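Local coordinates for protein glucosamine kinase (Streptacidiphilus jiangxiensis, PDB 6HWJ) that catalyses the ATP- and magnesium-dependent phosphorylation of D-glucosamine to D-glucosamine 6-phosphate, with weaker activity on glucose, at residues Val339-Val353 / Val365-Leu377. Numbering follows the deposited sequence.
Sequences VVGMTASLDHVGRVV and VRAWIAAAQRSFL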
ATOM      1  N   VAL A 339      -2.466   5.264 -11.693  1.00 28.94           N
ATOM      2  CA  VAL A 339      -2.567   4.771 -13.068  1.00 27.52           C
ATOM      3  C   VAL A 339      -1.187   4.421 -13.599  1.00 27.07           C
ATOM      4  O   VAL A 339      -0.976   3.324 -14.124  1.00 26.02           O
ATOM      5  CB  VAL A 339      -3.264   5.808 -13.963  1.00 29.15           C
ATOM      6  CG1 VAL A 339      -3.119   5.443 -15.413  1.00 29.82           C
ATOM      7  CG2 VAL A 339      -4.737   5.948 -13.585  1.00 30.35           C
ATOM      8  N   VAL A 340      -0.220   5.341 -13.447  1.00 29.03           N
ATOM      9  CA  VAL A 340       1.106   5.088 -13.988  1.00 28.00           C
ATOM     10  C   VAL A 340       1.813   4.006 -13.196  1.00 24.37           C
ATOM     11  O   VAL A 340       2.632   3.263 -13.746  1.00 27.36           O
ATOM     12  CB  VAL A 340       1.958   6.374 -14.040  1.00 29.48           C
ATOM     13  CG1 VAL A 340       1.302   7.411 -14.941  1.00 29.68           C
ATOM     14  CG2 VAL A 340       2.224   6.923 -12.645  1.00 32.03           C
ATOM     15  N   GLY A 341       1.550   3.914 -11.902  1.00 26.69           N
ATOM     16  CA  GLY A 341       2.115   2.815 -11.113  1.00 26.69           C
ATOM     17  C   GLY A 341       1.723   1.455 -11.675  1.00 27.30           C
ATOM     18  O   GLY A 341       2.562   0.567 -11.825  1.00 24.42           O
ATOM     19  N   MET A 342       0.456   1.289 -12.037  1.00 27.18           N
ATOM     20  CA  MET A 342       0.000  -0.002 -12.546  1.00 28.11           C
ATOM     21  C   MET A 342       0.450  -0.231 -13.983  1.00 26.03           C
ATOM     22  O   MET A 342       0.896  -1.331 -14.315  1.00 27.07           O
ATOM     23  CB  MET A 342      -1.523  -0.122 -12.429  1.00 27.19           C
ATOM     24  CG  MET A 342      -2.053  -1.512 -12.727  1.00 30.13           C
ATOM     25  SD  MET A 342      -1.314  -2.795 -11.681  1.00 29.80           S
ATOM     26  CE  MET A 342      -2.066  -2.430 -10.097  1.00 25.79           C
ATOM     27  N   THR A 343       0.386   0.790 -14.846  1.00 28.04           N
ATOM     28  CA  THR A 343       0.807   0.580 -16.231  1.00 30.42           C
ATOM     29  C   THR A 343       2.312   0.341 -16.304  1.00 27.76           C
ATOM     30  O   THR A 343       2.770  -0.484 -17.099  1.00 28.10           O
ATOM     31  CB  THR A 343       0.424   1.763 -17.132  1.00 30.97           C
ATOM     32  OG1 THR A 343       1.019   2.968 -16.637  1.00 29.82           O
ATOM     33  CG2 THR A 343      -1.087   1.930 -17.197  1.00 34.65           C
ATOM     34  N   ALA A 344       3.100   1.075 -15.507  1.00 27.34           N
ATOM     35  CA  ALA A 344       4.522   0.769 -15.401  1.00 25.39           C
ATOM     36  C   ALA A 344       4.729  -0.678 -14.932  1.00 27.27           C
ATOM     37  O   ALA A 344       5.542  -1.420 -15.495  1.00 26.20           O
ATOM     38  CB  ALA A 344       5.200   1.731 -14.428  1.00 24.95           C
ATOM     39  N   SER A 345       4.007  -1.082 -13.881  1.00 25.69           N
ATOM     40  CA  SER A 345       4.133  -2.436 -13.354  1.00 27.23           C
ATOM     41  C   SER A 345       3.827  -3.491 -14.426  1.00 26.18           C
ATOM     42  O   SER A 345       4.533  -4.499 -14.532  1.00 25.67           O
ATOM     43  CB  SER A 345       3.197  -2.605 -12.157  1.00 32.69           C
ATOM     44  OG  SER A 345       3.461  -3.801 -11.461  1.00 39.03           O
ATOM     45  N   LEU A 346       2.798  -3.262 -15.237  1.00 26.73           N
ATOM     46  CA  LEU A 346       2.462  -4.202 -16.306  1.00 28.94           C
ATOM     47  C   LEU A 346       3.580  -4.284 -17.334  1.00 29.55           C
ATOM     48  O   LEU A 346       3.938  -5.376 -17.795  1.00 28.63           O
ATOM     49  CB  LEU A 346       1.158  -3.793 -16.982  1.00 30.91           C
ATOM     50  CG  LEU A 346      -0.093  -3.959 -16.099  1.00 32.02           C
ATOM     51  CD1 LEU A 346      -1.302  -3.335 -16.738  1.00 31.85           C
ATOM     52  CD2 LEU A 346      -0.347  -5.423 -15.797  1.00 30.28           C
ATOM     53  N   ASP A 347       4.133  -3.134 -17.725  1.00 29.98           N
ATOM     54  CA  ASP A 347       5.316  -3.134 -18.581  1.00 29.76           C
ATOM     55  C   ASP A 347       6.426  -3.982 -17.961  1.00 25.20           C
ATOM     56  O   ASP A 347       7.032  -4.831 -18.631  1.00 24.84           O
ATOM     57  CB  ASP A 347       5.769  -1.686 -18.791  1.00 28.65           C
ATOM     58  CG  ASP A 347       6.882  -1.554 -19.792  1.00 30.38           C
ATOM     59  OD1 ASP A 347       7.895  -2.258 -19.669  1.00 35.98           O
ATOM     60  OD2 ASP A 347       6.751  -0.730 -20.702  1.00 35.37           O
ATOM     61  N   HIS A 348       6.692  -3.772 -16.679  1.00 22.78           N
ATOM     62  CA  HIS A 348       7.792  -4.473 -16.005  1.00 27.06           C
ATOM     63  C   HIS A 348       7.559  -5.989 -15.941  1.00 27.96           C
ATOM     64  O   HIS A 348       8.525  -6.768 -16.020  1.00 23.03           O
ATOM     65  CB  HIS A 348       7.984  -3.898 -14.618  1.00 26.87           C
ATOM     66  CG  HIS A 348       8.276  -2.430 -14.624  1.00 25.79           C
ATOM     67  ND1 HIS A 348       8.185  -1.641 -13.498  1.00 28.53           N
ATOM     68  CD2 HIS A 348       8.625  -1.602 -15.634  1.00 27.14           C
ATOM     69  CE1 HIS A 348       8.484  -0.391 -13.814  1.00 24.59           C
ATOM     70  NE2 HIS A 348       8.773  -0.343 -15.101  1.00 28.23           N
ATOM     71  N   VAL A 349       6.306  -6.407 -15.767  1.00 27.19           N
ATOM     72  CA  VAL A 349       5.969  -7.824 -15.822  1.00 27.41           C
ATOM     73  C   VAL A 349       6.439  -8.423 -17.132  1.00 24.62           C
ATOM     74  O   VAL A 349       7.045  -9.493 -17.159  1.00 26.30           O
ATOM     75  CB  VAL A 349       4.454  -8.030 -15.628  1.00 27.11           C
ATOM     76  CG1 VAL A 349       4.052  -9.465 -15.979  1.00 29.86           C
ATOM     77  CG2 VAL A 349       4.068  -7.732 -14.192  1.00 29.66           C
ATOM     78  N   GLY A 350       6.164  -7.735 -18.232  1.00 26.59           N
ATOM     79  CA  GLY A 350       6.612  -8.200 -19.522  1.00 27.00           C
ATOM     80  C   GLY A 350       8.118  -8.266 -19.616  1.00 27.13           C
ATOM     81  O   GLY A 350       8.670  -9.219 -20.172  1.00 27.01           O
ATOM     82  N   ARG A 351       8.813  -7.252 -19.076  1.00 25.52           N
ATOM     83  CA  ARG A 351      10.266  -7.269 -19.134  1.00 23.66           C
ATOM     84  C   ARG A 351      10.817  -8.457 -18.357  1.00 25.68           C
ATOM     85  O   ARG A 351      11.782  -9.097 -18.789  1.00 25.64           O
ATOM     86  CB  ARG A 351      10.851  -5.961 -18.578  1.00 27.08           C
ATOM     87  CG  ARG A 351      10.310  -4.702 -19.237  1.00 25.06           C
ATOM     88  CD  ARG A 351      10.511  -4.668 -20.720  1.00 27.44           C
ATOM     89  NE  ARG A 351       9.794  -3.531 -21.315  1.00 25.00           N
ATOM     90  CZ  ARG A 351       9.737  -3.282 -22.617  1.00 28.63           C
ATOM     91  NH1 ARG A 351      10.366  -4.079 -23.485  1.00 27.87           N
ATOM     92  NH2 ARG A 351       9.047  -2.248 -23.053  1.00 32.07           N
ATOM     93  N   VAL A 352      10.236  -8.737 -17.187  1.00 24.64           N
ATOM     94  CA  VAL A 352      10.723  -9.827 -16.341  1.00 24.58           C
ATOM     95  C   VAL A 352      10.511 -11.181 -17.028  1.00 27.74           C
ATOM     96  O   VAL A 352      11.382 -12.058 -16.978  1.00 26.54           O
ATOM     97  CB  VAL A 352      10.014  -9.767 -14.975  1.00 29.40           C
ATOM     98  CG1 VAL A 352      10.225 -11.081 -14.195  1.00 32.87           C
ATOM     99  CG2 VAL A 352      10.519  -8.558 -14.172  1.00 28.92           C
ATOM    100  N   VAL A 353       9.355 -11.371 -17.679  1.00 23.92           N
ATOM    101  CA  VAL A 353       9.099 -12.631 -18.379  1.00 26.30           C
ATOM    102  C   VAL A 353      10.170 -12.860 -19.428  1.00 27.11           C
ATOM    103  O   VAL A 353      10.730 -13.955 -19.541  1.00 25.37           O
ATOM    104  CB  VAL A 353       7.690 -12.635 -19.010  1.00 27.30           C
ATOM    105  CG1 VAL A 353       7.521 -13.817 -19.975  1.00 28.40           C
ATOM    106  CG2 VAL A 353       6.624 -12.692 -17.938  1.00 28.78           C
ATOM    107  N   VAL A 365       5.463 -10.942 -26.263  1.00 34.74           N
ATOM    108  CA  VAL A 365       5.464 -10.275 -24.962  1.00 32.78           C
ATOM    109  C   VAL A 365       5.487  -8.762 -25.150  1.00 32.35           C
ATOM    110  O   VAL A 365       4.759  -8.023 -24.475  1.00 30.37           O
ATOM    111  CB  VAL A 365       6.655 -10.751 -24.111  1.00 32.02           C
ATOM    112  CG1 VAL A 365       6.681 -10.015 -22.769  1.00 34.50           C
ATOM    113  CG2 VAL A 365       6.610 -12.247 -23.901  1.00 31.73           C
ATOM    114  N   ARG A 366       6.310  -8.270 -26.078  1.00 36.90           N
ATOM    115  CA  ARG A 366       6.397  -6.826 -26.280  1.00 40.84           C
ATOM    116  C   ARG A 366       5.115  -6.278 -26.894  1.00 37.08           C
ATOM    117  O   ARG A 366       4.668  -5.184 -26.533  1.00 35.68           O
ATOM    118  CB  ARG A 366       7.607  -6.494 -27.157  1.00 50.72           C
ATOM    119  CG  ARG A 366       8.942  -6.832 -26.490  1.00 61.94           C
ATOM    120  CD  ARG A 366      10.127  -6.491 -27.378  1.00 74.93           C
ATOM    121  NE  ARG A 366      10.321  -5.051 -27.521  1.00 85.60           N
ATOM    122  CZ  ARG A 366      11.196  -4.493 -28.353  1.00 96.42           C
ATOM    123  NH1 ARG A 366      11.963  -5.251 -29.127  1.00 99.24           N
ATOM    124  NH2 ARG A 366      11.303  -3.173 -28.413  1.00100.89           N
ATOM    125  N   ALA A 367       4.488  -7.040 -27.792  1.00 36.31           N
ATOM    126  CA  ALA A 367       3.164  -6.670 -28.273  1.00 36.08           C
ATOM    127  C   ALA A 367       2.178  -6.599 -27.119  1.00 33.44           C
ATOM    128  O   ALA A 367       1.331  -5.696 -27.062  1.00 32.56           O
ATOM    129  CB  ALA A 367       2.681  -7.679 -29.313  1.00 39.07           C
ATOM    130  N   TRP A 368       2.300  -7.523 -26.164  1.00 29.42           N
ATOM    131  CA  TRP A 368       1.399  -7.526 -25.018  1.00 29.47           C
ATOM    132  C   TRP A 368       1.651  -6.317 -24.118  1.00 32.34           C
ATOM    133  O   TRP A 368       0.705  -5.727 -23.573  1.00 32.19           O
ATOM    134  CB  TRP A 368       1.564  -8.841 -24.225  1.00 26.59           C
ATOM    135  CG  TRP A 368       0.807  -8.844 -22.928  1.00 25.97           C
ATOM    136  CD1 TRP A 368      -0.457  -9.313 -22.714  1.00 27.52           C
ATOM    137  CD2 TRP A 368       1.266  -8.327 -21.680  1.00 25.44           C
ATOM    138  NE1 TRP A 368      -0.812  -9.123 -21.385  1.00 29.41           N
ATOM    139  CE2 TRP A 368       0.227  -8.514 -20.737  1.00 27.08           C
ATOM    140  CE3 TRP A 368       2.468  -7.736 -21.254  1.00 26.68           C
ATOM    141  CZ2 TRP A 368       0.348  -8.128 -19.397  1.00 25.50           C
ATOM    142  CZ3 TRP A 368       2.588  -7.358 -19.924  1.00 25.01           C
ATOM    143  CH2 TRP A 368       1.543  -7.562 -19.008  1.00 25.70           C
ATOM    144  N   ILE A 369       2.917  -5.939 -23.929  1.00 32.12           N
ATOM    145  CA  ILE A 369       3.216  -4.759 -23.120  1.00 30.08           C
ATOM    146  C   ILE A 369       2.457  -3.544 -23.642  1.00 28.57           C
ATOM    147  O   ILE A 369       1.782  -2.832 -22.883  1.00 27.85           O
ATOM    148  CB  ILE A 369       4.734  -4.499 -23.092  1.00 31.76           C
ATOM    149  CG1 ILE A 369       5.441  -5.608 -22.305  1.00 32.25           C
ATOM    150  CG2 ILE A 369       5.023  -3.113 -22.479  1.00 30.87           C
ATOM    151  CD1 ILE A 369       6.958  -5.464 -22.276  1.00 33.10           C
ATOM    152  N   ALA A 370       2.576  -3.277 -24.949  1.00 30.35           N
ATOM    153  CA  ALA A 370       1.908  -2.122 -25.531  1.00 33.16           C
ATOM    154  C   ALA A 370       0.392  -2.276 -25.467  1.00 34.86           C
ATOM    155  O   ALA A 370      -0.326  -1.346 -25.068  1.00 32.46           O
ATOM    156  CB  ALA A 370       2.368  -1.934 -26.982  1.00 32.97           C
ATOM    157  N   ALA A 371      -0.119  -3.453 -25.846  1.00 34.27           N
ATOM    158  CA  ALA A 371      -1.563  -3.660 -25.855  1.00 31.15           C
ATOM    159  C   ALA A 371      -2.142  -3.674 -24.446  1.00 29.72           C
ATOM    160  O   ALA A 371      -3.288  -3.230 -24.241  1.00 29.83           O
ATOM    161  CB  ALA A 371      -1.883  -4.955 -26.593  1.00 33.26           C
ATOM    162  N   ALA A 372      -1.374  -4.148 -23.464  1.00 27.84           N
ATOM    163  CA  ALA A 372      -1.878  -4.195 -22.091  1.00 30.35           C
ATOM    164  C   ALA A 372      -2.045  -2.792 -21.518  1.00 33.39           C
ATOM    165  O   ALA A 372      -3.025  -2.507 -20.812  1.00 28.99           O
ATOM    166  CB  ALA A 372      -0.939  -5.024 -21.208  1.00 29.52           C
ATOM    167  N   GLN A 373      -1.109  -1.885 -21.835  1.00 33.67           N
ATOM    168  CA  GLN A 373      -1.250  -0.509 -21.380  1.00 33.09           C
ATOM    169  C   GLN A 373      -2.468   0.151 -22.002  1.00 31.95           C
ATOM    170  O   GLN A 373      -3.202   0.858 -21.312  1.00 30.71           O
ATOM    171  CB  GLN A 373       0.051   0.262 -21.667  1.00 38.70           C
ATOM    172  CG  GLN A 373       1.222  -0.290 -20.792  1.00 51.93           C
ATOM    173  CD  GLN A 373       2.578   0.375 -21.038  1.00 58.30           C
ATOM    174  OE1 GLN A 373       2.789   1.533 -20.698  1.00 59.38           O
ATOM    175  NE2 GLN A 373       3.510  -0.381 -21.605  1.00 61.16           N
ATOM    176  N   ARG A 374      -2.724  -0.099 -23.298  1.00 32.60           N
ATOM    177  CA  ARG A 374      -3.925   0.419 -23.933  1.00 36.46           C
ATOM    178  C   ARG A 374      -5.189  -0.216 -23.352  1.00 34.76           C
ATOM    179  O   ARG A 374      -6.182   0.488 -23.105  1.00 30.06           O
ATOM    180  CB  ARG A 374      -3.848   0.186 -25.440  1.00 47.78           C
ATOM    181  CG  ARG A 374      -5.085   0.640 -26.224  1.00 63.18           C
ATOM    182  CD  ARG A 374      -5.463   2.082 -25.895  1.00 77.88           C
ATOM    183  NE  ARG A 374      -4.331   2.993 -26.051  1.00 89.05           N
ATOM    184  CZ  ARG A 374      -4.275   4.220 -25.542  1.00 96.38           C
ATOM    185  NH1 ARG A 374      -3.199   4.968 -25.738  1.00 99.54           N
ATOM    186  NH2 ARG A 374      -5.290   4.699 -24.835  1.00 98.63           N
ATOM    187  N   SER A 375      -5.171  -1.539 -23.120  1.00 33.46           N
ATOM    188  CA  SER A 375      -6.332  -2.203 -22.530  1.00 36.11           C
ATOM    189  C   SER A 375      -6.651  -1.645 -21.149  1.00 32.39           C
ATOM    190  O   SER A 375      -7.821  -1.436 -20.816  1.00 32.96           O
ATOM    191  CB  SER A 375      -6.100  -3.720 -22.437  1.00 37.03           C
ATOM    192  OG  SER A 375      -5.841  -4.286 -23.714  1.00 41.35           O
ATOM    193  N   PHE A 376      -5.625  -1.428 -20.326  1.00 28.06           N
ATOM    194  CA  PHE A 376      -5.832  -0.878 -18.995  1.00 30.26           C
ATOM    195  C   PHE A 376      -6.458   0.504 -19.063  1.00 27.74           C
ATOM    196  O   PHE A 376      -7.479   0.765 -18.424  1.00 29.22           O
ATOM    197  CB  PHE A 376      -4.501  -0.815 -18.234  1.00 28.36           C
ATOM    198  CG  PHE A 376      -4.619  -0.213 -16.865  1.00 27.22           C
ATOM    199  CD1 PHE A 376      -4.614   1.160 -16.694  1.00 27.49           C
ATOM    200  CD2 PHE A 376      -4.751  -1.025 -15.748  1.00 26.99           C
ATOM    201  CE1 PHE A 376      -4.749   1.711 -15.442  1.00 28.87           C
ATOM    202  CE2 PHE A 376      -4.848  -0.478 -14.494  1.00 27.69           C
ATOM    203  CZ  PHE A 376      -4.869   0.894 -14.338  1.00 28.47           C
ATOM    204  N   LEU A 377      -5.839   1.416 -19.826  1.00 31.68           N
ATOM    205  CA  LEU A 377      -6.333   2.788 -19.907  1.00 33.69           C
ATOM    206  C   LEU A 377      -7.747   2.863 -20.482  1.00 34.81           C
ATOM    207  O   LEU A 377      -8.578   3.639 -19.996  1.00 32.42           O
ATOM    208  CB  LEU A 377      -5.377   3.624 -20.757  1.00 36.39           C
ATOM    209  CG  LEU A 377      -4.034   3.957 -20.123  1.00 39.94           C
ATOM    210  CD1 LEU A 377      -3.130   4.654 -21.124  1.00 42.68           C
ATOM    211  CD2 LEU A 377      -4.216   4.821 -18.875  1.00 42.92           C
TER
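Phe376 enters a hole between Val339, Met342, Thr343 and Leu346 as a knob. With CG anti to the backbone N (chi1 178°), the ring brings Phe376 CE2 to 3.5 Å from Met342 CG while Phe376 CD1 meets Thr343 CG2; the Met342 side chain is about 6 Å from that of the magnesium-binding Gln305. Two turns earlier in its helix, Ile369 divides its branches between two partners of a salt bridge. Ile369 CD1 sits over the centre of one face of the Arg351 guanidinium, 3.5 Å from Arg351 CZ, and Ile369 CG2 touches Asp347 OD2 at 3.4 Å. Arg351 NE is fixed by Asp347 OD1 (2.8 Å), which it meets on the syn side; Arg402 and Asp430 pair with the Asp347 carboxylate and the Arg351 guanidinium, respectively. Gln373 NE2, which also donates to Ile369 O in its own helix, adds a weak bond to Asp347 OD2, bent to 129°, and Gln373 OE1 turns to Arg402. On the flank covered by helix 212-234, Leu346 CD2 lies 4.3 Å from Trp368 CH2, and Trp368 turns its edge at CZ3 to Leu346 O. At Gly350, Val365 CG1 packs 3.4 Å from Gly350 O. With short-segment axes 9.0 Å apart at 169°, successive helices 335-356 and 362-386 form an antiparallel helical hairpin.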